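Local coordinates for protein necrotic enteritis toxin B (Clostridium perfringens, PDB 4I0N) that acts as a pore-forming toxin of the alpha-hemolysin fold, probably by assembling into a beta-barrel that spans the membrane of target cells, at residues 59-64 against 221-226; 81-86 against 169-174; 102-107 against 114-119; 150-155 against 211-216. All coordinates share one frame; numbering follows the deposited sequence.

Overall arrangement
Following the chain from the N terminus, interaction 1 opens first and closes last: 59-64 pairs with 221-226 inside the six-stranded sheet, and its loop holds the other three contacts. Interaction 2 joins 81-86 to 169-174 in the second large sheet. Nested inside its loop is interaction 3, where 102-107 meets 114-119 and the three-stranded sheet rests on the edge of the six-stranded one. Interaction 4 starts after interaction 3 has closed and sets the turn leading into strand 154-162 against the start of helix 214-217; its segments alternate with those of interaction 2, so the two cross. Tyr85 OH and Leu215 O join these two directly, while Ala225 and Ile104 join interactions 1 and 3.

Interaction 1 of 4, residues 59-64 against 221-226; sequences NLEGFI and SPNMAL
The first torsions of Asn59 (chi1 -179°) and Asn223 (chi1 -170°) both swing CG trans to the backbone N, which lays the two amides over the same face of the sheet and lets them meet across the strands. Asn223 ND2 then donates twice, to Asn59 OD1 at 2.9 Å and to Leu60 O, likewise 2.9 Å from ND2. The amide planes stand 79° apart, and ND2 approaches Asn59 OD1 tilted from its carbonyl plane, whereas Leu60 O lies close to the plane of the Asn223 amide. Leu60 O also accepts the ordinary strand bond from Met224 N at 3.1 Å. Two donors therefore grip this carbonyl, the side-chain one from above its plane. The aliphatic CG of Glu61 lies alongside the Asn223 amide and packs on ND2.

The strands run antiparallel, Leu60 facing Met224 in a hydrogen-bonded pair closed by Leu60 N to Met224 O at 2.8 Å. Toward 64, Gly62 N bonds Pro222 O at 3.0 Å, and backbone pairing continues between Ile64 and Phe220. The Pro222 ring lies against the Gly62 carbonyl, CD 3.3 Å from its O, and Ser221 OG meets the Phe63 ring at its edge, 3.4 Å from CD1.

In the alpha-hemolysin fold this is an interior pair of strands, toward the 99-104 side of one sheet of the beta-sandwich. Leu60 and Ile64 pack on strands 76-92 and 236-255 of the other sheet. On the opposite face strand 144-150 covers Asn59, Asn223 and Ala225, and Ser148 N bonds Asn223 OD1, fixing which way the amide is turned.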
loop_
_atom_site.group_PDB
_atom_site.type_symbol
_atom_site.label_atom_id
_atom_site.label_comp_id
_atom_site.label_asym_id
_atom_site.label_seq_id
_atom_site.Cartn_x
_atom_site.Cartn_y
_atom_site.Cartn_z
ATOM N N ASN A 59 -7.176 5.313 9.362
ATOM C CA ASN A 59 -6.435 4.081 9.157
ATOM C C ASN A 59 -6.924 3.462 7.858
ATOM O O ASN A 59 -8.108 3.209 7.723
ATOM C CB ASN A 59 -6.710 3.124 10.320
ATOM C CG ASN A 59 -5.941 1.801 10.201
ATOM O OD1 ASN A 59 -4.727 1.777 10.182
ATOM N ND2 ASN A 59 -6.666 0.703 10.163
ATOM N N LEU A 60 -6.021 3.242 6.910
ATOM C CA LEU A 60 -6.372 2.575 5.652
ATOM C C LEU A 60 -5.903 1.123 5.705
ATOM O O LEU A 60 -4.715 0.863 5.973
ATOM C CB LEU A 60 -5.715 3.297 4.454
ATOM C CG LEU A 60 -5.774 2.509 3.141
ATOM C CD1 LEU A 60 -7.229 2.350 2.662
ATOM C CD2 LEU A 60 -4.915 3.183 2.044
ATOM N N GLU A 61 -6.819 0.180 5.481
ATOM C CA GLU A 61 -6.444 -1.220 5.316
ATOM C C GLU A 61 -7.012 -1.703 4.023
ATOM O O GLU A 61 -8.132 -1.337 3.647
ATOM C CB GLU A 61 -7.062 -2.091 6.410
ATOM C CG GLU A 61 -6.703 -1.722 7.780
ATOM C CD GLU A 61 -7.609 -2.441 8.743
ATOM O OE1 GLU A 61 -8.624 -1.844 9.159
ATOM O OE2 GLU A 61 -7.339 -3.631 9.013
ATOM N N GLY A 62 -6.272 -2.554 3.340
ATOM C CA GLY A 62 -6.781 -2.985 2.061
ATOM C C GLY A 62 -6.087 -4.183 1.492
ATOM O O GLY A 62 -5.345 -4.893 2.181
ATOM N N PHE A 63 -6.364 -4.414 0.223
ATOM C CA PHE A 63 -5.762 -5.525 -0.465
ATOM C C PHE A 63 -5.678 -5.223 -1.948
ATOM O O PHE A 63 -6.645 -4.728 -2.549
ATOM C CB PHE A 63 -6.563 -6.800 -0.252
ATOM C CG PHE A 63 -5.899 -8.013 -0.825
ATOM C CD1 PHE A 63 -4.783 -8.581 -0.180
ATOM C CD2 PHE A 63 -6.341 -8.563 -2.019
ATOM C CE1 PHE A 63 -4.156 -9.705 -0.719
ATOM C CE2 PHE A 63 -5.713 -9.700 -2.565
ATOM C CZ PHE A 63 -4.613 -10.263 -1.913
ATOM N N ILE A 64 -4.518 -5.540 -2.524
ATOM C CA ILE A 64 -4.311 -5.450 -3.965
ATOM C C ILE A 64 -3.854 -6.837 -4.449
ATOM O O ILE A 64 -2.760 -7.296 -4.065
ATOM C CB ILE A 64 -3.256 -4.375 -4.364
ATOM C CG1 ILE A 64 -3.612 -2.989 -3.813
ATOM C CG2 ILE A 64 -3.096 -4.331 -5.888
ATOM C CD1 ILE A 64 -2.434 -1.954 -3.794
ATOM N N SER A 221 -1.273 -6.469 1.232
ATOM C CA SER A 221 -2.287 -5.978 2.167
ATOM C C SER A 221 -1.829 -4.683 2.824
ATOM O O SER A 221 -1.316 -4.714 3.949
ATOM C CB SER A 221 -2.571 -7.002 3.273
ATOM O OG SER A 221 -3.024 -8.220 2.729
ATOM N N PRO A 222 -2.028 -3.550 2.138
ATOM C CA PRO A 222 -1.513 -2.308 2.694
ATOM C C PRO A 222 -2.200 -1.915 4.010
ATOM O O PRO A 222 -3.379 -2.223 4.226
ATOM C CB PRO A 222 -1.805 -1.283 1.598
ATOM C CG PRO A 222 -3.022 -1.845 0.873
ATOM C CD PRO A 222 -2.741 -3.340 0.859
ATOM N N ASN A 223 -1.444 -1.248 4.879
ATOM C CA ASN A 223 -1.994 -0.677 6.114
ATOM C C ASN A 223 -1.164 0.573 6.354
ATOM O O ASN A 223 0.027 0.484 6.660
ATOM C CB ASN A 223 -1.888 -1.666 7.294
ATOM C CG ASN A 223 -2.675 -1.222 8.556
ATOM O OD1 ASN A 223 -2.463 -1.790 9.634
ATOM N ND2 ASN A 223 -3.577 -0.235 8.431
ATOM N N MET A 224 -1.786 1.728 6.148
ATOM C CA MET A 224 -1.140 3.009 6.344
ATOM C C MET A 224 -2.065 3.847 7.197
ATOM O O MET A 224 -3.251 3.550 7.308
ATOM C CB MET A 224 -0.862 3.737 5.020
ATOM C CG MET A 224 0.229 3.134 4.174
ATOM S SD MET A 224 -0.357 1.729 3.179
ATOM C CE MET A 224 1.192 1.253 2.389
ATOM N N ALA A 225 -1.540 4.900 7.795
ATOM C CA ALA A 225 -2.386 5.746 8.629
ATOM C C ALA A 225 -1.970 7.199 8.526
ATOM O O ALA A 225 -0.813 7.507 8.217
ATOM C CB ALA A 225 -2.362 5.271 10.087
ATOM N N LEU A 226 -2.913 8.097 8.796
ATOM C CA LEU A 226 -2.564 9.497 8.788
ATOM C C LEU A 226 -3.382 10.297 9.776
ATOM O O LEU A 226 -4.345 9.776 10.363
ATOM C CB LEU A 226 -2.682 10.058 7.370
ATOM C CG LEU A 226 -4.019 10.005 6.659
ATOM C CD1 LEU A 226 -5.011 10.977 7.305
ATOM C CD2 LEU A 226 -3.780 10.385 5.192
#

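Interaction 2 of 4, residues 81-86 against 169-174; sequences WPETYR and DIKFVE
Asp169 meets Arg86 side-on, its carboxylate and the guanidinium nearly coplanar, with planes 11° apart. Arg86 NE reaches OD1 of Asp169 at 2.7 Å and Arg86 NH2 reaches OD2 at 3.1 Å, each on a syn lone pair, which fixes the rotation of both groups. Arg86 runs extended before bending at chi3, so its aliphatic part also lies along OD1, while the methyl of Thr84 lies over a face of the Asp169 carboxylate.

Glu83 stands where the strand turns a corner. Glu83 and Thr84 both face Phe246 of strand 236-255, forming a classic beta bulge in strand 76-92 of the sandwich. The side chain of Glu83 bends at chi2 (-84°) and turns its carboxylate toward Lys171, whose NZ binds OE2 of Glu83 through the syn lone pair at 2.7 Å. Thr84 OG1 donates to OE1 of Glu83 at 2.6 Å from above the carboxylate plane, and a water links OE2 to Phe172 O. This buried charge is thus met by a cation, a hydroxyl and a water.

Ile170 lies on the other face with Tyr85, and their backbones exchange two bonds, Ile170 N to Tyr85 O being straight at 2.8 Å. The phenol of Tyr85 continues to Leu215 O. Past Ile170, Phe172 takes the six-membered ring of Trp81 edge-on against one face in a T-shaped pair, with centroids 5.0 Å apart; Trp81 NE1 bonds Asn263.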
loop_
_atom_site.group_PDB
_atom_site.type_symbol
_atom_site.label_atom_id
_atom_site.label_comp_id
_atom_site.label_asym_id
_atom_site.label_seq_id
_atom_site.Cartn_x
_atom_site.Cartn_y
_atom_site.Cartn_z
ATOM N N TRP A 81 4.152 -10.492 -13.211
ATOM C CA TRP A 81 4.282 -10.430 -11.754
ATOM C C TRP A 81 4.329 -8.958 -11.317
ATOM O O TRP A 81 4.657 -8.097 -12.136
ATOM C CB TRP A 81 5.530 -11.215 -11.300
ATOM C CG TRP A 81 6.821 -10.644 -11.801
ATOM C CD1 TRP A 81 7.353 -10.763 -13.060
ATOM C CD2 TRP A 81 7.723 -9.830 -11.057
ATOM N NE1 TRP A 81 8.557 -10.084 -13.130
ATOM C CE2 TRP A 81 8.791 -9.482 -11.921
ATOM C CE3 TRP A 81 7.725 -9.346 -9.735
ATOM C CZ2 TRP A 81 9.867 -8.681 -11.510
ATOM C CZ3 TRP A 81 8.796 -8.562 -9.312
ATOM C CH2 TRP A 81 9.862 -8.240 -10.206
ATOM N N PRO A 82 3.941 -8.668 -10.058
ATOM C CA PRO A 82 3.881 -7.273 -9.617
ATOM C C PRO A 82 5.226 -6.787 -9.086
ATOM O O PRO A 82 5.751 -7.323 -8.094
ATOM C CB PRO A 82 2.829 -7.310 -8.505
ATOM C CG PRO A 82 3.000 -8.654 -7.898
ATOM C CD PRO A 82 3.309 -9.579 -9.085
ATOM N N GLU A 83 5.794 -5.794 -9.764
ATOM C CA GLU A 83 7.102 -5.297 -9.376
ATOM C C GLU A 83 6.974 -4.155 -8.377
ATOM O O GLU A 83 7.841 -4.006 -7.510
ATOM C CB GLU A 83 7.935 -4.912 -10.611
ATOM C CG GLU A 83 9.406 -4.538 -10.293
ATOM C CD GLU A 83 9.581 -3.088 -9.861
ATOM O OE1 GLU A 83 8.654 -2.266 -10.080
ATOM O OE2 GLU A 83 10.655 -2.772 -9.290
ATOM N N THR A 84 5.905 -3.360 -8.492
ATOM C CA THR A 84 5.643 -2.246 -7.557
ATOM C C THR A 84 4.150 -2.119 -7.266
ATOM O O THR A 84 3.324 -2.071 -8.197
ATOM C CB THR A 84 6.190 -0.849 -8.071
ATOM O OG1 THR A 84 7.628 -0.884 -8.161
ATOM C CG2 THR A 84 5.786 0.285 -7.094
ATOM N N TYR A 85 3.803 -2.057 -5.978
ATOM C CA TYR A 85 2.484 -1.568 -5.591
ATOM C C TYR A 85 2.606 -0.099 -5.136
ATOM O O TYR A 85 3.409 0.208 -4.273
ATOM C CB TYR A 85 1.937 -2.382 -4.436
ATOM C CG TYR A 85 1.709 -3.839 -4.715
ATOM C CD1 TYR A 85 0.437 -4.299 -5.104
ATOM C CD2 TYR A 85 2.732 -4.776 -4.520
ATOM C CE1 TYR A 85 0.193 -5.666 -5.319
ATOM C CE2 TYR A 85 2.504 -6.159 -4.749
ATOM C CZ TYR A 85 1.229 -6.582 -5.142
ATOM O OH TYR A 85 0.991 -7.931 -5.342
ATOM N N ARG A 86 1.785 0.785 -5.696
ATOM C CA ARG A 86 1.755 2.188 -5.289
ATOM C C ARG A 86 0.423 2.520 -4.631
ATOM O O ARG A 86 -0.660 2.186 -5.165
ATOM C CB ARG A 86 1.956 3.111 -6.477
ATOM C CG ARG A 86 1.950 4.602 -6.047
ATOM C CD ARG A 86 2.402 5.494 -7.198
ATOM N NE ARG A 86 3.817 5.288 -7.473
ATOM C CZ ARG A 86 4.488 5.845 -8.481
ATOM N NH1 ARG A 86 3.880 6.658 -9.333
ATOM N NH2 ARG A 86 5.784 5.583 -8.635
ATOM N N ASP A 169 5.516 3.641 -2.346
ATOM C CA ASP A 169 5.810 2.541 -3.255
ATOM C C ASP A 169 6.284 1.359 -2.446
ATOM O O ASP A 169 7.188 1.489 -1.616
ATOM C CB ASP A 169 6.897 2.939 -4.254
ATOM C CG ASP A 169 6.356 3.716 -5.416
ATOM O OD1 ASP A 169 5.117 3.848 -5.533
ATOM O OD2 ASP A 169 7.167 4.195 -6.225
ATOM N N ILE A 170 5.648 0.219 -2.675
ATOM C CA ILE A 170 6.110 -1.032 -2.096
ATOM C C ILE A 170 6.728 -1.768 -3.278
ATOM O O ILE A 170 6.021 -2.280 -4.168
ATOM C CB ILE A 170 4.982 -1.805 -1.372
ATOM C CG1 ILE A 170 4.574 -1.061 -0.087
ATOM C CG2 ILE A 170 5.424 -3.255 -1.042
ATOM C CD1 ILE A 170 3.675 0.132 -0.321
ATOM N N LYS A 171 8.060 -1.771 -3.297
ATOM C CA LYS A 171 8.802 -2.096 -4.507
ATOM C C LYS A 171 9.661 -3.333 -4.290
ATOM O O LYS A 171 10.288 -3.501 -3.257
ATOM C CB LYS A 171 9.702 -0.911 -4.918
ATOM C CG LYS A 171 10.439 -1.110 -6.236
ATOM C CD LYS A 171 11.230 0.194 -6.587
ATOM C CE LYS A 171 12.079 0.041 -7.866
ATOM N NZ LYS A 171 11.260 -0.150 -9.124
ATOM N N PHE A 172 9.710 -4.180 -5.302
ATOM C CA PHE A 172 10.443 -5.421 -5.210
ATOM C C PHE A 172 11.929 -5.123 -5.023
ATOM O O PHE A 172 12.483 -4.187 -5.647
ATOM C CB PHE A 172 10.226 -6.221 -6.498
ATOM C CG PHE A 172 10.966 -7.527 -6.515
ATOM C CD1 PHE A 172 10.513 -8.601 -5.759
ATOM C CD2 PHE A 172 12.120 -7.673 -7.299
ATOM C CE1 PHE A 172 11.209 -9.824 -5.770
ATOM C CE2 PHE A 172 12.818 -8.875 -7.316
ATOM C CZ PHE A 172 12.351 -9.958 -6.549
ATOM N N VAL A 173 12.571 -5.912 -4.171
ATOM C CA VAL A 173 13.996 -5.771 -3.915
ATOM C C VAL A 173 14.756 -6.915 -4.587
ATOM O O VAL A 173 15.493 -6.686 -5.541
ATOM C CB VAL A 173 14.317 -5.753 -2.385
ATOM C CG1 VAL A 173 15.825 -5.724 -2.158
ATOM C CG2 VAL A 173 13.661 -4.526 -1.710
ATOM N N GLU A 174 14.589 -8.140 -4.078
ATOM C CA GLU A 174 15.316 -9.317 -4.591
ATOM C C GLU A 174 14.659 -10.584 -4.065
ATOM O O GLU A 174 13.996 -10.566 -3.015
ATOM C CB GLU A 174 16.809 -9.300 -4.149
ATOM C CG GLU A 174 16.998 -9.412 -2.631
ATOM C CD GLU A 174 18.450 -9.488 -2.182
ATOM O OE1 GLU A 174 19.362 -9.410 -3.031
ATOM O OE2 GLU A 174 18.671 -9.634 -0.955
HETATM O O HOH W 1 12.870 -3.889 -8.238
HETATM O O HOH W 2 8.913 1.491 -8.905
#

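Interaction 3 of 4, residues 102-107 against 114-119; sequences NSIPKN and VSNSIG
Ile104 reaches across to the backbone of the facing strand, its CD1 ending 3.5 Å from Asn116 O and lying over the peptide between Ser117 and Ile118. With chi1 at 52°, CG1 of Ile104 is wedged between its N and carbonyl carbon, and that choice directs CD1 across, where it also meets CG2 of Ile118 at 4.0 Å. Ile118 answers with its own CD1, 3.8 Å from Asn102 O. One branch of Val114 packs against the ring of Pro105, CG1 to CB 3.9 Å. A water accepts from both Lys106 N (2.9 Å) and Asn116 ND2 (3.2 Å).

A cis peptide before Pro105 sets the chain's course out of the strand. Lys106 folds back over it, NZ donating to Ser103 O at 2.8 Å and also bonding Gln158, which binds Ser103 OG as well. Ile104, on edge strand 99-104 of the six-stranded sheet, is held by backbone bonds to Ala225. Strand 113-120 is central in a three-stranded sheet with 126-127 and 144-150, and Val128 also packs on Ile104 and Ile118.

The position probably corresponds to the prestem, which in related leukocidin monomers is folded against the cap before pore formation. The direct contact is van der Waals packing, methyls on side chains and backbone carbonyls, with strand axes 7.3 Å apart and no shared ladder; separating the segments would cost the water-mediated link but no direct hydrogen bond.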
loop_
_atom_site.group_PDB
_atom_site.type_symbol
_atom_site.label_atom_id
_atom_site.label_comp_id
_atom_site.label_asym_id
_atom_site.label_seq_id
_atom_site.Cartn_x
_atom_site.Cartn_y
_atom_site.Cartn_z
ATOM N N ASN A 102 0.452 14.432 9.280
ATOM C CA ASN A 102 1.515 13.453 9.307
ATOM C C ASN A 102 0.928 12.109 8.894
ATOM O O ASN A 102 -0.292 11.968 8.776
ATOM C CB ASN A 102 2.179 13.340 10.684
ATOM C CG ASN A 102 3.694 13.050 10.578
ATOM O OD1 ASN A 102 4.147 12.363 9.654
ATOM N ND2 ASN A 102 4.466 13.601 11.502
ATOM N N SER A 103 1.800 11.145 8.654
ATOM C CA SER A 103 1.368 9.868 8.084
ATOM C C SER A 103 2.451 8.827 8.357
ATOM O O SER A 103 3.636 9.172 8.518
ATOM C CB SER A 103 1.103 10.022 6.584
ATOM O OG SER A 103 2.294 10.323 5.871
ATOM N N ILE A 104 2.044 7.568 8.425
ATOM C CA ILE A 104 2.969 6.454 8.633
ATOM C C ILE A 104 2.612 5.348 7.619
ATOM O O ILE A 104 1.449 5.221 7.203
ATOM C CB ILE A 104 2.919 5.896 10.096
ATOM C CG1 ILE A 104 1.474 5.566 10.510
ATOM C CG2 ILE A 104 3.590 6.858 11.101
ATOM C CD1 ILE A 104 1.343 4.679 11.745
ATOM N N PRO A 105 3.595 4.532 7.215
ATOM C CA PRO A 105 4.997 4.539 7.631
ATOM C C PRO A 105 5.784 5.614 6.939
ATOM O O PRO A 105 5.319 6.183 5.956
ATOM C CB PRO A 105 5.495 3.142 7.218
ATOM C CG PRO A 105 4.635 2.764 6.049
ATOM C CD PRO A 105 3.303 3.458 6.242
ATOM N N LYS A 106 6.976 5.903 7.463
ATOM C CA LYS A 106 7.757 7.009 6.931
ATOM C C LYS A 106 9.074 6.540 6.340
ATOM O O LYS A 106 9.510 5.410 6.581
ATOM C CB LYS A 106 7.999 8.090 7.998
ATOM C CG LYS A 106 6.703 8.619 8.654
ATOM C CD LYS A 106 6.809 10.083 9.163
ATOM C CE LYS A 106 6.620 11.117 8.050
ATOM N NZ LYS A 106 5.373 10.883 7.225
ATOM N N ASN A 107 9.694 7.430 5.556
ATOM C CA ASN A 107 10.984 7.168 4.943
ATOM C C ASN A 107 10.988 5.844 4.171
ATOM O O ASN A 107 10.031 5.570 3.420
ATOM C CB ASN A 107 12.082 7.268 6.023
ATOM C CG ASN A 107 12.079 8.624 6.705
ATOM O OD1 ASN A 107 11.846 8.733 7.915
ATOM N ND2 ASN A 107 12.308 9.673 5.924
ATOM N N VAL A 114 6.412 -4.393 8.793
ATOM C CA VAL A 114 6.299 -2.952 8.997
ATOM C C VAL A 114 5.296 -2.723 10.117
ATOM O O VAL A 114 4.195 -3.291 10.112
ATOM C CB VAL A 114 5.815 -2.248 7.717
ATOM C CG1 VAL A 114 5.570 -0.725 7.962
ATOM C CG2 VAL A 114 6.832 -2.496 6.596
ATOM N N SER A 115 5.687 -1.915 11.098
ATOM C CA SER A 115 4.807 -1.645 12.227
ATOM C C SER A 115 5.169 -0.288 12.784
ATOM O O SER A 115 6.333 -0.058 13.092
ATOM C CB SER A 115 5.016 -2.708 13.322
ATOM O OG SER A 115 4.125 -2.505 14.408
ATOM N N ASN A 116 4.185 0.603 12.891
ATOM C CA ASN A 116 4.392 1.863 13.629
ATOM C C ASN A 116 3.067 2.428 14.065
ATOM O O ASN A 116 2.005 1.864 13.782
ATOM C CB ASN A 116 5.191 2.908 12.834
ATOM C CG ASN A 116 5.866 3.974 13.736
ATOM O OD1 ASN A 116 5.862 3.893 14.979
ATOM N ND2 ASN A 116 6.450 4.973 13.097
ATOM N N SER A 117 3.144 3.492 14.857
ATOM C CA SER A 117 1.947 4.096 15.406
ATOM C C SER A 117 1.982 5.598 15.232
ATOM O O SER A 117 3.064 6.212 15.213
ATOM C CB SER A 117 1.789 3.758 16.885
ATOM O OG SER A 117 0.567 4.284 17.367
ATOM N N ILE A 118 0.795 6.178 15.069
ATOM C CA ILE A 118 0.629 7.628 15.026
ATOM C C ILE A 118 -0.296 7.965 16.187
ATOM O O ILE A 118 -1.336 7.352 16.340
ATOM C CB ILE A 118 0.075 8.118 13.636
ATOM C CG1 ILE A 118 -0.114 9.639 13.604
ATOM C CG2 ILE A 118 -1.199 7.358 13.221
ATOM C CD1 ILE A 118 -0.099 10.185 12.171
ATOM N N GLY A 119 0.092 8.935 16.997
ATOM C CA GLY A 119 -0.637 9.218 18.231
ATOM C C GLY A 119 -1.128 10.653 18.272
ATOM O O GLY A 119 -0.523 11.551 17.663
HETATM O O HOH W 3 7.374 4.653 10.052
#

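Interaction 4 of 4, residues 150-155 against 211-216; sequences EQPDFR and DLSTLI
Pro152 sits in a type II beta turn from Gln151 to Phe154, closed by Phe154 N to Gln151 O at 2.9 Å, and this turn abuts the start of the short helix 214-217, with Ser213 as its N-cap. Pro152 and Ser213 are the residues nearest each other there, their CA atoms 5.6 Å apart.

Ser213 OG lies trans to its own N (chi1 164°), a position from which it serves both segments. It donates to Pro152 O at 2.6 Å, off the carbonyl plane, and accepts from Leu215 N at 3.0 Å, the capping bond. A water donates a hydrogen bond to Asp153 OD2 and accepts one from Ser213 N at 2.9 Å. Leu215 divides its two methyls: CD1 meets the Glu150 carbonyl and Pro152 CD, while CD2 sits over one face of the Phe154 ring, 3.8 Å from its centroid, in a CH-pi contact 21° off the ring normal. Ile216 CG1 comes instead to the edge of that ring, 4.0 Å from CE2 of Phe154.

The turn joins strand 144-150 of the three-stranded sheet to strand 154-162 of the large one, and the helix leads into strand 219-231. Phe154 also packs edge-to-face with Phe172. Leu215 and Ile216 of the helix touch Ile170 and Phe172 of strand 165-172, which ties the helix to the second sheet.

One hydroxyl thus satisfies a turn carbonyl and a helix N-H together. With its proton directed to Pro152 O, the oxygen retains an acceptor site for Leu215 N, coupling the geometry of the turn to that of the helix start.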
loop_
_atom_site.group_PDB
_atom_site.type_symbol
_atom_site.label_atom_id
_atom_site.label_comp_id
_atom_site.label_asym_id
_atom_site.label_seq_id
_atom_site.Cartn_x
_atom_site.Cartn_y
_atom_site.Cartn_z
ATOM N N GLU A 150 3.070 -7.090 6.250
ATOM C CA GLU A 150 4.289 -7.762 5.831
ATOM C C GLU A 150 4.602 -7.494 4.343
ATOM O O GLU A 150 3.691 -7.302 3.506
ATOM C CB GLU A 150 4.219 -9.265 6.135
ATOM C CG GLU A 150 3.245 -10.013 5.262
ATOM C CD GLU A 150 3.253 -11.508 5.503
ATOM O OE1 GLU A 150 4.219 -12.033 6.118
ATOM O OE2 GLU A 150 2.276 -12.149 5.068
ATOM N N GLN A 151 5.892 -7.461 4.021
ATOM C CA GLN A 151 6.322 -7.195 2.643
ATOM C C GLN A 151 7.539 -8.057 2.252
ATOM O O GLN A 151 8.520 -7.530 1.741
ATOM C CB GLN A 151 6.620 -5.695 2.460
ATOM C CG GLN A 151 7.700 -5.196 3.449
ATOM C CD GLN A 151 8.109 -3.746 3.220
ATOM O OE1 GLN A 151 7.538 -3.064 2.391
ATOM N NE2 GLN A 151 9.098 -3.272 3.983
ATOM N N PRO A 152 7.473 -9.385 2.466
ATOM C CA PRO A 152 8.659 -10.217 2.124
ATOM C C PRO A 152 9.161 -9.968 0.699
ATOM O O PRO A 152 8.361 -9.954 -0.244
ATOM C CB PRO A 152 8.155 -11.658 2.272
ATOM C CG PRO A 152 6.634 -11.531 2.194
ATOM C CD PRO A 152 6.333 -10.221 2.880
ATOM N N ASP A 153 10.473 -9.741 0.589
ATOM C CA ASP A 153 11.185 -9.465 -0.684
ATOM C C ASP A 153 10.972 -8.080 -1.285
ATOM O O ASP A 153 11.505 -7.815 -2.373
ATOM C CB ASP A 153 10.865 -10.514 -1.770
ATOM C CG ASP A 153 11.308 -11.922 -1.389
ATOM O OD1 ASP A 153 12.082 -12.110 -0.417
ATOM O OD2 ASP A 153 10.880 -12.848 -2.095
ATOM N N PHE A 154 10.214 -7.216 -0.590
ATOM C CA PHE A 154 9.900 -5.869 -1.046
ATOM C C PHE A 154 10.364 -4.862 -0.004
ATOM O O PHE A 154 10.735 -5.259 1.125
ATOM C CB PHE A 154 8.382 -5.695 -1.277
ATOM C CG PHE A 154 7.862 -6.334 -2.533
ATOM C CD1 PHE A 154 7.311 -5.540 -3.546
ATOM C CD2 PHE A 154 7.842 -7.732 -2.669
ATOM C CE1 PHE A 154 6.772 -6.144 -4.728
ATOM C CE2 PHE A 154 7.317 -8.353 -3.819
ATOM C CZ PHE A 154 6.779 -7.551 -4.859
ATOM N N ARG A 155 10.374 -3.580 -0.378
ATOM C CA ARG A 155 10.592 -2.486 0.578
ATOM C C ARG A 155 9.515 -1.435 0.403
ATOM O O ARG A 155 8.881 -1.371 -0.659
ATOM C CB ARG A 155 11.973 -1.844 0.367
ATOM C CG ARG A 155 12.187 -1.311 -1.033
ATOM C CD ARG A 155 13.407 -0.361 -1.103
ATOM N NE ARG A 155 14.578 -0.917 -0.443
ATOM C CZ ARG A 155 15.607 -1.491 -1.071
ATOM N NH1 ARG A 155 15.624 -1.589 -2.406
ATOM N NH2 ARG A 155 16.628 -1.981 -0.362
ATOM N N ASP A 211 7.393 -20.939 -3.059
ATOM C CA ASP A 211 8.746 -20.385 -2.976
ATOM C C ASP A 211 8.824 -18.905 -3.351
ATOM O O ASP A 211 9.920 -18.367 -3.420
ATOM C CB ASP A 211 9.709 -21.149 -3.883
ATOM C CG ASP A 211 9.773 -22.627 -3.561
ATOM O OD1 ASP A 211 9.548 -23.000 -2.387
ATOM O OD2 ASP A 211 10.033 -23.407 -4.496
ATOM N N LEU A 212 7.680 -18.280 -3.642
ATOM C CA LEU A 212 7.640 -16.864 -3.967
ATOM C C LEU A 212 7.175 -16.068 -2.756
ATOM O O LEU A 212 6.448 -16.577 -1.902
ATOM C CB LEU A 212 6.646 -16.618 -5.108
ATOM C CG LEU A 212 6.990 -17.098 -6.503
ATOM C CD1 LEU A 212 5.749 -16.978 -7.357
ATOM C CD2 LEU A 212 8.124 -16.263 -7.065
ATOM N N SER A 213 7.547 -14.800 -2.704
ATOM C CA SER A 213 6.943 -13.897 -1.747
ATOM C C SER A 213 5.426 -13.936 -1.895
ATOM O O SER A 213 4.913 -14.018 -3.013
ATOM C CB SER A 213 7.410 -12.472 -2.019
ATOM O OG SER A 213 6.569 -11.560 -1.344
ATOM N N THR A 214 4.719 -13.870 -0.774
ATOM C CA THR A 214 3.252 -13.771 -0.807
ATOM C C THR A 214 2.751 -12.530 -1.563
ATOM O O THR A 214 1.643 -12.535 -2.077
ATOM C CB THR A 214 2.628 -13.807 0.609
ATOM O OG1 THR A 214 3.122 -12.710 1.387
ATOM C CG2 THR A 214 2.967 -15.093 1.289
ATOM N N LEU A 215 3.571 -11.477 -1.657
ATOM C CA LEU A 215 3.208 -10.289 -2.454
ATOM C C LEU A 215 3.197 -10.586 -3.961
ATOM O O LEU A 215 2.569 -9.872 -4.752
ATOM C CB LEU A 215 4.158 -9.118 -2.149
ATOM C CG LEU A 215 3.711 -8.208 -0.998
ATOM C CD1 LEU A 215 3.645 -8.924 0.376
ATOM C CD2 LEU A 215 4.675 -6.992 -0.909
ATOM N N ILE A 216 3.871 -11.657 -4.345
ATOM C CA ILE A 216 3.851 -12.101 -5.755
ATOM C C ILE A 216 2.808 -13.206 -5.980
ATOM O O ILE A 216 2.032 -13.171 -6.949
ATOM C CB ILE A 216 5.263 -12.510 -6.222
ATOM C CG1 ILE A 216 6.146 -11.250 -6.254
ATOM C CG2 ILE A 216 5.233 -13.189 -7.609
ATOM C CD1 ILE A 216 7.651 -11.535 -6.393
HETATM O O HOH W 4 9.720 -13.781 -4.279
#